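Local coordinates for insect fatty acid binding protein (Manduca sexta, PDB 1MDC) that binds fatty acids one to one inside a beta-barrel, as a cytoplasmic lipid-binding and transport protein of the calycin superfamily, at residues Tyr8-Gln13 against Ala126-Lys131; Gly67-Asp72 against Ser79-Tyr84; Asn89-Val94 against Lys106-Asp111. All blocks are in the same frame, centred on the assembly; numbering follows the deposited sequence.

Interaction 1 (Tyr8-Gln13 against Ala126-Lys131). With PLM (palmitic acid), chain C.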
loop_
_atom_site.group_PDB
_atom_site.type_symbol
_atom_site.label_atom_id
_atom_site.label_comp_id
_atom_site.label_asym_id
_atom_site.label_seq_id
_atom_site.Cartn_x
_atom_site.Cartn_y
_atom_site.Cartn_z
ATOM N N TYR A 8 -1.476 5.154 -11.167
ATOM C CA TYR A 8 -1.751 6.207 -10.206
ATOM C C TYR A 8 -0.420 6.626 -9.589
ATOM O O TYR A 8 0.378 5.783 -9.202
ATOM C CB TYR A 8 -2.661 5.701 -9.102
ATOM C CG TYR A 8 -4.114 5.515 -9.586
ATOM C CD1 TYR A 8 -4.501 4.319 -10.219
ATOM C CD2 TYR A 8 -5.065 6.504 -9.388
ATOM C CE1 TYR A 8 -5.813 4.127 -10.657
ATOM C CE2 TYR A 8 -6.395 6.332 -9.823
ATOM C CZ TYR A 8 -6.753 5.145 -10.446
ATOM O OH TYR A 8 -8.047 4.983 -10.873
ATOM N N SER A 9 -0.193 7.927 -9.524
ATOM C CA SER A 9 1.031 8.493 -8.978
ATOM C C SER A 9 0.722 9.298 -7.725
ATOM O O SER A 9 -0.265 10.031 -7.658
ATOM C CB SER A 9 1.635 9.547 -9.920
ATOM O OG SER A 9 1.887 8.942 -11.137
ATOM N N LEU A 10 1.590 9.192 -6.730
ATOM C CA LEU A 10 1.382 9.936 -5.499
ATOM C C LEU A 10 1.412 11.447 -5.669
ATOM O O LEU A 10 2.353 11.997 -6.251
ATOM C CB LEU A 10 2.502 9.558 -4.494
ATOM C CG LEU A 10 2.309 10.263 -3.147
ATOM C CD1 LEU A 10 1.290 9.439 -2.296
ATOM C CD2 LEU A 10 3.639 10.187 -2.468
ATOM N N VAL A 11 0.386 12.115 -5.144
ATOM C CA VAL A 11 0.322 13.556 -5.233
ATOM C C VAL A 11 0.492 14.242 -3.885
ATOM O O VAL A 11 0.962 15.354 -3.830
ATOM C CB VAL A 11 -0.798 14.134 -6.067
ATOM C CG1 VAL A 11 -0.655 13.545 -7.443
ATOM C CG2 VAL A 11 -2.111 13.746 -5.534
ATOM N N LYS A 12 0.123 13.593 -2.793
ATOM C CA LYS A 12 0.249 14.208 -1.467
ATOM C C LYS A 12 0.006 13.161 -0.395
ATOM O O LYS A 12 -0.587 12.118 -0.670
ATOM C CB LYS A 12 -0.877 15.248 -1.402
ATOM C CG LYS A 12 -1.339 15.774 -0.065
ATOM C CD LYS A 12 -2.556 16.684 -0.212
ATOM C CE LYS A 12 -3.576 16.388 0.869
ATOM N NZ LYS A 12 -4.685 17.355 0.935
ATOM N N GLN A 13 0.452 13.411 0.826
ATOM C CA GLN A 13 0.223 12.438 1.886
ATOM C C GLN A 13 0.206 13.201 3.209
ATOM O O GLN A 13 0.820 14.281 3.267
ATOM C CB GLN A 13 1.289 11.313 1.908
ATOM C CG GLN A 13 2.694 11.848 1.967
ATOM C CD GLN A 13 3.659 10.750 1.639
ATOM O OE1 GLN A 13 3.254 9.661 1.286
ATOM N NE2 GLN A 13 4.948 11.022 1.767
ATOM N N ALA A 126 -3.353 7.962 8.682
ATOM C CA ALA A 126 -2.434 8.523 7.676
ATOM C C ALA A 126 -3.164 8.431 6.346
ATOM O O ALA A 126 -3.980 7.516 6.203
ATOM C CB ALA A 126 -1.066 7.769 7.535
ATOM N N ARG A 127 -2.884 9.351 5.411
ATOM C CA ARG A 127 -3.538 9.339 4.122
ATOM C C ARG A 127 -2.543 9.529 3.019
ATOM O O ARG A 127 -1.593 10.285 3.183
ATOM C CB ARG A 127 -4.466 10.543 4.022
ATOM C CG ARG A 127 -5.810 10.255 4.627
ATOM C CD ARG A 127 -6.761 9.763 3.563
ATOM N NE ARG A 127 -8.094 9.438 4.000
ATOM C CZ ARG A 127 -9.059 10.345 4.078
ATOM N NH1 ARG A 127 -8.802 11.604 3.789
ATOM N NH2 ARG A 127 -10.296 9.975 4.473
ATOM N N ARG A 128 -2.770 8.838 1.903
ATOM C CA ARG A 128 -1.921 8.954 0.727
ATOM C C ARG A 128 -2.905 9.180 -0.412
ATOM O O ARG A 128 -3.837 8.413 -0.571
ATOM C CB ARG A 128 -0.943 7.835 0.427
ATOM C CG ARG A 128 -0.067 7.507 1.674
ATOM C CD ARG A 128 0.953 6.453 1.281
ATOM N NE ARG A 128 2.240 7.019 0.855
ATOM C CZ ARG A 128 3.188 6.219 0.368
ATOM N NH1 ARG A 128 2.990 4.901 0.235
ATOM N NH2 ARG A 128 4.317 6.739 0.023
ATOM N N TYR A 129 -2.710 10.257 -1.150
ATOM C CA TYR A 129 -3.551 10.663 -2.264
ATOM C C TYR A 129 -2.778 10.474 -3.582
ATOM O O TYR A 129 -1.665 10.994 -3.776
ATOM C CB TYR A 129 -3.969 12.152 -2.117
ATOM C CG TYR A 129 -4.644 12.423 -0.802
ATOM C CD1 TYR A 129 -6.027 12.283 -0.639
ATOM C CD2 TYR A 129 -3.885 12.831 0.293
ATOM C CE1 TYR A 129 -6.645 12.525 0.567
ATOM C CE2 TYR A 129 -4.496 13.087 1.524
ATOM C CZ TYR A 129 -5.851 12.949 1.668
ATOM O OH TYR A 129 -6.438 13.198 2.875
ATOM N N TYR A 130 -3.386 9.718 -4.500
ATOM C CA TYR A 130 -2.758 9.465 -5.781
ATOM C C TYR A 130 -3.707 9.890 -6.894
ATOM O O TYR A 130 -4.913 9.938 -6.704
ATOM C CB TYR A 130 -2.578 7.937 -5.868
ATOM C CG TYR A 130 -1.583 7.187 -4.977
ATOM C CD1 TYR A 130 -1.855 6.968 -3.639
ATOM C CD2 TYR A 130 -0.408 6.677 -5.543
ATOM C CE1 TYR A 130 -0.927 6.258 -2.847
ATOM C CE2 TYR A 130 0.508 5.960 -4.777
ATOM C CZ TYR A 130 0.226 5.768 -3.423
ATOM O OH TYR A 130 1.095 5.051 -2.674
ATOM N N LYS A 131 -3.141 10.193 -8.037
ATOM C CA LYS A 131 -3.901 10.617 -9.175
ATOM C C LYS A 131 -3.406 9.931 -10.468
ATOM O O LYS A 131 -2.214 9.758 -10.690
ATOM C CB LYS A 131 -3.629 12.121 -9.160
ATOM C CG LYS A 131 -4.528 12.954 -9.999
ATOM C CD LYS A 131 -5.669 13.529 -9.218
ATOM C CE LYS A 131 -5.492 14.990 -8.887
ATOM N NZ LYS A 131 -6.397 15.434 -7.814
HETATM C C1 PLM C . -0.012 2.588 -0.493
HETATM O O1 PLM C . -0.837 2.221 -1.347
HETATM O O2 PLM C . 0.471 3.731 -0.467
HETATM C C2 PLM C . 0.528 1.597 0.563
HETATM C C3 PLM C . 1.506 2.172 1.613
HETATM C C4 PLM C . 2.984 1.857 1.245
HETATM C C5 PLM C . 3.572 0.694 2.070
HETATM C C6 PLM C . 4.603 1.185 3.101
HETATM C C7 PLM C . 4.763 0.100 4.159
HETATM C C8 PLM C . 5.967 0.247 5.077
HETATM C C9 PLM C . 5.405 0.035 6.484
HETATM C CA PLM C . 5.871 -1.247 7.191
HETATM C CB PLM C . 4.652 -2.074 7.629
HETATM C CC PLM C . 4.970 -3.072 8.773
HETATM C CD PLM C . 3.731 -3.952 9.138
HETATM C CE PLM C . 3.247 -3.736 10.569
HETATM C CF PLM C . 2.800 -2.282 10.719
HETATM C CG PLM C . 2.250 -1.928 12.124
HETATM O O HOH W 1 6.443 8.878 -0.079
#
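R128 and Q13 lie side by side and point the same way, their guanidinium and amide planes only 24° apart. R128 NE donates to Q13 OE1 at 2.9 Å with the acceptor in the guanidinium plane, and NH2 adds a weak bond to the same oxygen. Q13 reaches it by placing CG between its backbone N and carbonyl carbon (chi1 54°), then running out extended. A bend at chi3 turns the end of R128 so that NH1 meets O2 of the bound palmitate at 2.9 Å. That carboxylate oxygen also accepts from Y130 OH at 2.6 Å, while Q40 gives the ligand a further hydrogen bond. L10, CG opposite its backbone N (chi1 -178°), lays CD1 over one face of the Y130 ring, 4.0 Å from the centroid, a CH-pi contact. These inward groups belong to the first and last strands of the FABP barrel, joined antiparallel. A classic beta bulge interrupts the pairing: V11 N bonds to Y129 O at 2.7 Å, K12 N only weakly to the same oxygen. On the other face, that of K12 and Y129, the lysine runs alongside the ring, CE 3.5 Å from Y129 CE2, with NZ in an off-centre cation-pi contact. Y129 OH accepts from R127 NH1 at 3.0 Å in the guanidinium plane and is hydrogen-bonded to E14.

Interaction 2 (Gly67-Asp72 against Ser79-Tyr84). With SO4 (sulfate ion), chain B.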
loop_
_atom_site.group_PDB
_atom_site.type_symbol
_atom_site.label_atom_id
_atom_site.label_comp_id
_atom_site.label_asym_id
_atom_site.label_seq_id
_atom_site.Cartn_x
_atom_site.Cartn_y
_atom_site.Cartn_z
ATOM N N GLY A 67 -8.603 -12.540 -0.540
ATOM C CA GLY A 67 -8.889 -13.433 0.572
ATOM C C GLY A 67 -7.811 -14.438 0.943
ATOM O O GLY A 67 -7.979 -15.215 1.878
ATOM N N VAL A 68 -6.700 -14.437 0.228
ATOM C CA VAL A 68 -5.649 -15.397 0.528
ATOM C C VAL A 68 -4.399 -14.728 1.063
ATOM O O VAL A 68 -3.818 -13.858 0.449
ATOM C CB VAL A 68 -5.321 -16.194 -0.737
ATOM C CG1 VAL A 68 -4.160 -17.169 -0.513
ATOM C CG2 VAL A 68 -6.585 -16.953 -1.188
ATOM N N GLU A 69 -3.974 -15.152 2.221
ATOM C CA GLU A 69 -2.782 -14.563 2.795
ATOM C C GLU A 69 -1.524 -15.129 2.169
ATOM O O GLU A 69 -1.490 -16.297 1.800
ATOM C CB GLU A 69 -2.681 -15.120 4.214
ATOM C CG GLU A 69 -3.714 -14.625 5.212
ATOM C CD GLU A 69 -3.219 -14.748 6.655
ATOM O OE1 GLU A 69 -2.059 -15.348 6.834
ATOM O OE2 GLU A 69 -3.858 -14.344 7.569
ATOM N N PHE A 70 -0.475 -14.320 2.065
ATOM C CA PHE A 70 0.770 -14.799 1.493
ATOM C C PHE A 70 1.972 -14.053 2.072
ATOM O O PHE A 70 1.834 -12.915 2.515
ATOM C CB PHE A 70 0.751 -14.626 -0.008
ATOM C CG PHE A 70 0.553 -13.220 -0.557
ATOM C CD1 PHE A 70 -0.735 -12.639 -0.583
ATOM C CD2 PHE A 70 1.616 -12.490 -1.093
ATOM C CE1 PHE A 70 -0.903 -11.368 -1.115
ATOM C CE2 PHE A 70 1.451 -11.213 -1.626
ATOM C CZ PHE A 70 0.163 -10.647 -1.655
ATOM N N ASP A 71 3.141 -14.705 2.063
ATOM C CA ASP A 71 4.368 -14.116 2.551
ATOM C C ASP A 71 4.733 -13.053 1.535
ATOM O O ASP A 71 4.655 -13.259 0.319
ATOM C CB ASP A 71 5.473 -15.156 2.638
ATOM C CG ASP A 71 5.175 -16.240 3.607
ATOM O OD1 ASP A 71 4.672 -15.869 4.742
ATOM O OD2 ASP A 71 5.395 -17.365 3.343
ATOM N N ASP A 72 5.117 -11.887 2.025
ATOM C CA ASP A 72 5.448 -10.773 1.137
ATOM C C ASP A 72 6.518 -9.813 1.682
ATOM O O ASP A 72 6.910 -9.909 2.830
ATOM C CB ASP A 72 4.074 -10.010 1.022
ATOM C CG ASP A 72 3.822 -8.959 -0.079
ATOM O OD1 ASP A 72 4.643 -8.974 -1.077
ATOM O OD2 ASP A 72 2.912 -8.173 0.004
ATOM N N SER A 79 9.445 -7.515 5.821
ATOM C CA SER A 79 8.823 -8.836 5.661
ATOM C C SER A 79 7.483 -8.885 6.323
ATOM O O SER A 79 7.381 -8.608 7.498
ATOM C CB SER A 79 9.636 -9.977 6.314
ATOM O OG SER A 79 10.940 -9.957 5.707
ATOM N N VAL A 80 6.444 -9.243 5.600
ATOM C CA VAL A 80 5.142 -9.314 6.248
ATOM C C VAL A 80 4.295 -10.446 5.663
ATOM O O VAL A 80 4.698 -11.144 4.737
ATOM C CB VAL A 80 4.360 -7.987 5.956
ATOM C CG1 VAL A 80 5.175 -6.781 6.482
ATOM C CG2 VAL A 80 4.091 -7.814 4.422
ATOM N N LYS A 81 3.113 -10.622 6.220
ATOM C CA LYS A 81 2.158 -11.588 5.745
ATOM C C LYS A 81 1.119 -10.598 5.155
ATOM O O LYS A 81 0.624 -9.733 5.888
ATOM C CB LYS A 81 1.480 -12.395 6.802
ATOM C CG LYS A 81 0.694 -13.487 6.178
ATOM C CD LYS A 81 1.613 -14.621 5.795
ATOM C CE LYS A 81 1.310 -15.865 6.586
ATOM N NZ LYS A 81 2.414 -16.802 6.544
ATOM N N SER A 82 0.784 -10.647 3.856
ATOM C CA SER A 82 -0.199 -9.680 3.328
ATOM C C SER A 82 -1.490 -10.397 2.968
ATOM O O SER A 82 -1.477 -11.590 2.688
ATOM C CB SER A 82 0.308 -9.055 1.957
ATOM O OG SER A 82 1.306 -8.090 2.025
ATOM N N MET A 83 -2.595 -9.682 2.955
ATOM C CA MET A 83 -3.861 -10.264 2.572
ATOM C C MET A 83 -4.664 -9.157 1.913
ATOM O O MET A 83 -4.941 -8.145 2.553
ATOM C CB MET A 83 -4.681 -10.954 3.696
ATOM C CG MET A 83 -5.779 -11.844 3.157
ATOM S SD MET A 83 -7.301 -10.941 3.317
ATOM C CE MET A 83 -7.866 -11.584 4.846
ATOM N N TYR A 84 -5.029 -9.300 0.645
ATOM C CA TYR A 84 -5.803 -8.243 0.059
ATOM C C TYR A 84 -7.213 -8.777 -0.167
ATOM O O TYR A 84 -7.379 -9.944 -0.479
ATOM C CB TYR A 84 -5.337 -7.891 -1.346
ATOM C CG TYR A 84 -4.021 -7.196 -1.544
ATOM C CD1 TYR A 84 -2.815 -7.901 -1.376
ATOM C CD2 TYR A 84 -4.005 -5.846 -1.899
ATOM C CE1 TYR A 84 -1.620 -7.247 -1.589
ATOM C CE2 TYR A 84 -2.821 -5.183 -2.086
ATOM C CZ TYR A 84 -1.611 -5.909 -1.942
ATOM O OH TYR A 84 -0.414 -5.260 -2.166
HETATM S S SO4 B . -0.498 -1.607 -1.693
HETATM O O1 SO4 B . -1.460 -2.518 -2.324
HETATM O O2 SO4 B . -0.552 -0.313 -2.342
HETATM O O3 SO4 B . -0.831 -1.389 -0.279
HETATM O O4 SO4 B . 0.873 -2.175 -1.832
HETATM O O HOH W 2 -4.447 -11.622 -0.923
HETATM O O HOH W 3 1.903 -6.247 -2.015
#
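D72 OD2 accepts from S82 OG at only 2.6 Å, using its anti lone pair, the one turned away from the other carboxylate oxygen. CG of D72 stands opposite the backbone N (chi1 -165°), which carries the carboxylate across to the serine. S82 OG is also hydrogen-bonded to H93, and a water that donates to D72 OD2 lies 2.5 Å from Y84 OH, so a water links the acid to the tyrosine hydroxyl. F70 is on the same face. Its ring receives S82 CB over one face, 4.2 Å from the centroid in a CH-pi contact, while CZ meets Y84 CE1 near the edges of both rings. Strands 70-74 and 78-87, to which the contact belongs, form a beta hairpin of the barrel wall, with F70-S82 and D72-V80 as hydrogen-bonded pairs flanking the non-hydrogen-bonded pair D71-K81. On that pair's face K81, bent at chi2 and chi3, brings NZ to the syn side of D71 OD1, a 3.0 Å salt bridge 29° out of the carboxylate plane. E69 OE1 touches K81 CG and CE, both at 3.4 Å. A leucine in place of K81 would probably leave the D71 carboxylate without its charged mate. Beyond the paired strands, G67 N donates to Y84 O at 2.9 Å.

Interaction 3 (Asn89-Val94 against Lys106-Asp111). With SO4 (sulfate ion), chain B.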
loop_
_atom_site.group_PDB
_atom_site.type_symbol
_atom_site.label_atom_id
_atom_site.label_comp_id
_atom_site.label_asym_id
_atom_site.label_seq_id
_atom_site.Cartn_x
_atom_site.Cartn_y
_atom_site.Cartn_z
ATOM N N ASN A 89 -14.743 -1.151 -5.941
ATOM C CA ASN A 89 -13.789 -0.059 -6.031
ATOM C C ASN A 89 -12.954 0.067 -4.742
ATOM O O ASN A 89 -12.150 0.975 -4.631
ATOM C CB ASN A 89 -14.460 1.317 -6.266
ATOM C CG ASN A 89 -15.435 1.518 -5.103
ATOM O OD1 ASN A 89 -16.567 0.986 -5.149
ATOM N ND2 ASN A 89 -15.022 2.209 -4.045
ATOM N N VAL A 90 -13.145 -0.822 -3.781
ATOM C CA VAL A 90 -12.379 -0.752 -2.534
ATOM C C VAL A 90 -11.461 -1.958 -2.410
ATOM O O VAL A 90 -11.956 -3.084 -2.416
ATOM C CB VAL A 90 -13.291 -0.796 -1.254
ATOM C CG1 VAL A 90 -12.425 -0.662 0.014
ATOM C CG2 VAL A 90 -14.230 0.369 -1.300
ATOM N N VAL A 91 -10.149 -1.735 -2.293
ATOM C CA VAL A 91 -9.191 -2.821 -2.143
ATOM C C VAL A 91 -8.604 -2.638 -0.734
ATOM O O VAL A 91 -8.105 -1.553 -0.469
ATOM C CB VAL A 91 -8.080 -2.610 -3.183
ATOM C CG1 VAL A 91 -7.039 -3.725 -2.983
ATOM C CG2 VAL A 91 -8.718 -2.810 -4.580
ATOM N N THR A 92 -8.678 -3.637 0.158
ATOM C CA THR A 92 -8.144 -3.477 1.503
ATOM C C THR A 92 -6.982 -4.396 1.649
ATOM O O THR A 92 -7.098 -5.572 1.370
ATOM C CB THR A 92 -9.208 -3.918 2.504
ATOM O OG1 THR A 92 -10.356 -3.103 2.310
ATOM C CG2 THR A 92 -8.774 -3.699 3.935
ATOM N N HIS A 93 -5.866 -3.862 2.071
ATOM C CA HIS A 93 -4.688 -4.682 2.252
ATOM C C HIS A 93 -4.382 -4.742 3.718
ATOM O O HIS A 93 -4.120 -3.687 4.284
ATOM C CB HIS A 93 -3.545 -3.893 1.605
ATOM C CG HIS A 93 -2.223 -4.559 1.495
ATOM N ND1 HIS A 93 -1.103 -3.924 0.816
ATOM C CD2 HIS A 93 -1.838 -5.745 1.964
ATOM C CE1 HIS A 93 -0.121 -4.809 0.887
ATOM N NE2 HIS A 93 -0.481 -5.879 1.568
ATOM N N VAL A 94 -4.438 -5.932 4.316
ATOM C CA VAL A 94 -4.154 -6.068 5.729
ATOM C C VAL A 94 -2.762 -6.625 5.804
ATOM O O VAL A 94 -2.487 -7.579 5.078
ATOM C CB VAL A 94 -5.094 -7.007 6.471
ATOM C CG1 VAL A 94 -4.723 -7.109 7.979
ATOM C CG2 VAL A 94 -6.536 -6.612 6.215
ATOM N N LYS A 106 -7.750 1.120 0.236
ATOM C CA LYS A 106 -7.566 1.822 -1.032
ATOM C C LYS A 106 -8.892 2.030 -1.731
ATOM O O LYS A 106 -9.517 1.079 -2.137
ATOM C CB LYS A 106 -6.669 0.963 -1.890
ATOM C CG LYS A 106 -5.440 0.500 -1.127
ATOM C CD LYS A 106 -4.399 -0.366 -1.888
ATOM C CE LYS A 106 -3.805 0.220 -3.143
ATOM N NZ LYS A 106 -2.901 -0.754 -3.825
ATOM N N GLU A 107 -9.314 3.273 -1.851
ATOM C CA GLU A 107 -10.576 3.583 -2.487
ATOM C C GLU A 107 -10.385 4.282 -3.811
ATOM O O GLU A 107 -9.825 5.367 -3.867
ATOM C CB GLU A 107 -11.442 4.441 -1.540
ATOM C CG GLU A 107 -11.894 3.705 -0.254
ATOM C CD GLU A 107 -12.652 4.644 0.659
ATOM O OE1 GLU A 107 -12.102 5.492 1.336
ATOM O OE2 GLU A 107 -13.943 4.528 0.597
ATOM N N TYR A 108 -10.851 3.667 -4.901
ATOM C CA TYR A 108 -10.705 4.285 -6.212
ATOM C C TYR A 108 -11.995 4.963 -6.662
ATOM O O TYR A 108 -13.060 4.414 -6.480
ATOM C CB TYR A 108 -10.446 3.173 -7.219
ATOM C CG TYR A 108 -9.088 2.453 -7.061
ATOM C CD1 TYR A 108 -8.986 1.336 -6.209
ATOM C CD2 TYR A 108 -7.975 2.885 -7.772
ATOM C CE1 TYR A 108 -7.772 0.664 -6.062
ATOM C CE2 TYR A 108 -6.749 2.218 -7.645
ATOM C CZ TYR A 108 -6.673 1.105 -6.797
ATOM O OH TYR A 108 -5.461 0.426 -6.661
ATOM N N ASN A 109 -11.875 6.149 -7.230
ATOM C CA ASN A 109 -12.985 6.948 -7.713
ATOM C C ASN A 109 -12.461 7.739 -8.887
ATOM O O ASN A 109 -11.852 8.798 -8.759
ATOM C CB ASN A 109 -13.677 7.809 -6.612
ATOM C CG ASN A 109 -14.658 8.879 -7.200
ATOM O OD1 ASN A 109 -15.463 8.631 -8.162
ATOM N ND2 ASN A 109 -14.557 10.088 -6.643
ATOM N N GLY A 110 -12.688 7.196 -10.059
ATOM C CA GLY A 110 -12.217 7.868 -11.229
ATOM C C GLY A 110 -10.713 7.881 -11.184
ATOM O O GLY A 110 -10.066 6.875 -10.845
ATOM N N ASP A 111 -10.197 9.050 -11.521
ATOM C CA ASP A 111 -8.787 9.269 -11.548
ATOM C C ASP A 111 -8.191 9.490 -10.172
ATOM O O ASP A 111 -7.012 9.763 -10.061
ATOM C CB ASP A 111 -8.443 10.376 -12.496
ATOM C CG ASP A 111 -8.432 9.896 -13.930
ATOM O OD1 ASP A 111 -8.583 8.613 -14.174
ATOM O OD2 ASP A 111 -8.241 10.647 -14.809
HETATM S S SO4 B . -0.498 -1.607 -1.693
HETATM O O1 SO4 B . -1.460 -2.518 -2.324
HETATM O O2 SO4 B . -0.552 -0.313 -2.342
HETATM O O3 SO4 B . -0.831 -1.389 -0.279
HETATM O O4 SO4 B . 0.873 -2.175 -1.832
#
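V91 and K106 form the close-fitting part of this contact: V91 N donates to K106 O at 2.9 Å and K106 N returns a bond to V91 O at 2.8 Å. Just beside that pair K106 CB lies 3.2 Å from V91 O, and both residues are buried. V91 CG2 reaches the Y108 ring near its edge, 3.9 Å from CE1, the two side chains crossing at a slant. Y108 N meets N89 O almost straight, with an angle of 178° at the hydrogen, and the same oxygen lies in the plane of the tyrosine ring, at its edge. The two strands are successive arms of an antiparallel hairpin in the FABP barrel, and the face bearing V91 and K106 turns to the cavity. There K106, its CG opposite the carbonyl carbon (chi1 -48°) and the chain bent at chi3, carries NZ to O1 of a sulfate, probably from the crystallisation liquor, at 2.7 Å and to its O2 at 2.8 Å, and also to Q40 OE1. H93 ND1 approaches sulfate O3 in the ring plane with an angle of 173°, while H93 NE2 bonds to S82. Further along, H93 pairs through its backbone with F104 of the same partner strand. The other face is looser and more open to solvent: V90 CG2 comes no nearer than 4.2 Å to E107 CG. At the loop end, exposed N89 packs its CB against Y108 O.

In the fold
All three contacts belong to one antiparallel barrel wall. Interactions 1 and 2 lie on opposite sides of the chain's centre, about 23 Å apart between centres and about 10 Å between nearest atoms. Interaction 3 bridges them in space: its centre is about 12 Å from that of interaction 1, where Y8 OH lies 2.8 Å from G110 O, and about 17 Å from that of interaction 2, where M83 O lies 2.9 Å from V94 N in the neighbouring strand. The cavity ties them further. Interaction 1 supplies groups that hold the palmitate carboxylate; Q40, bonded to that ligand, also meets K106 of interaction 3, and interactions 2 and 3 share the sulfate nearby.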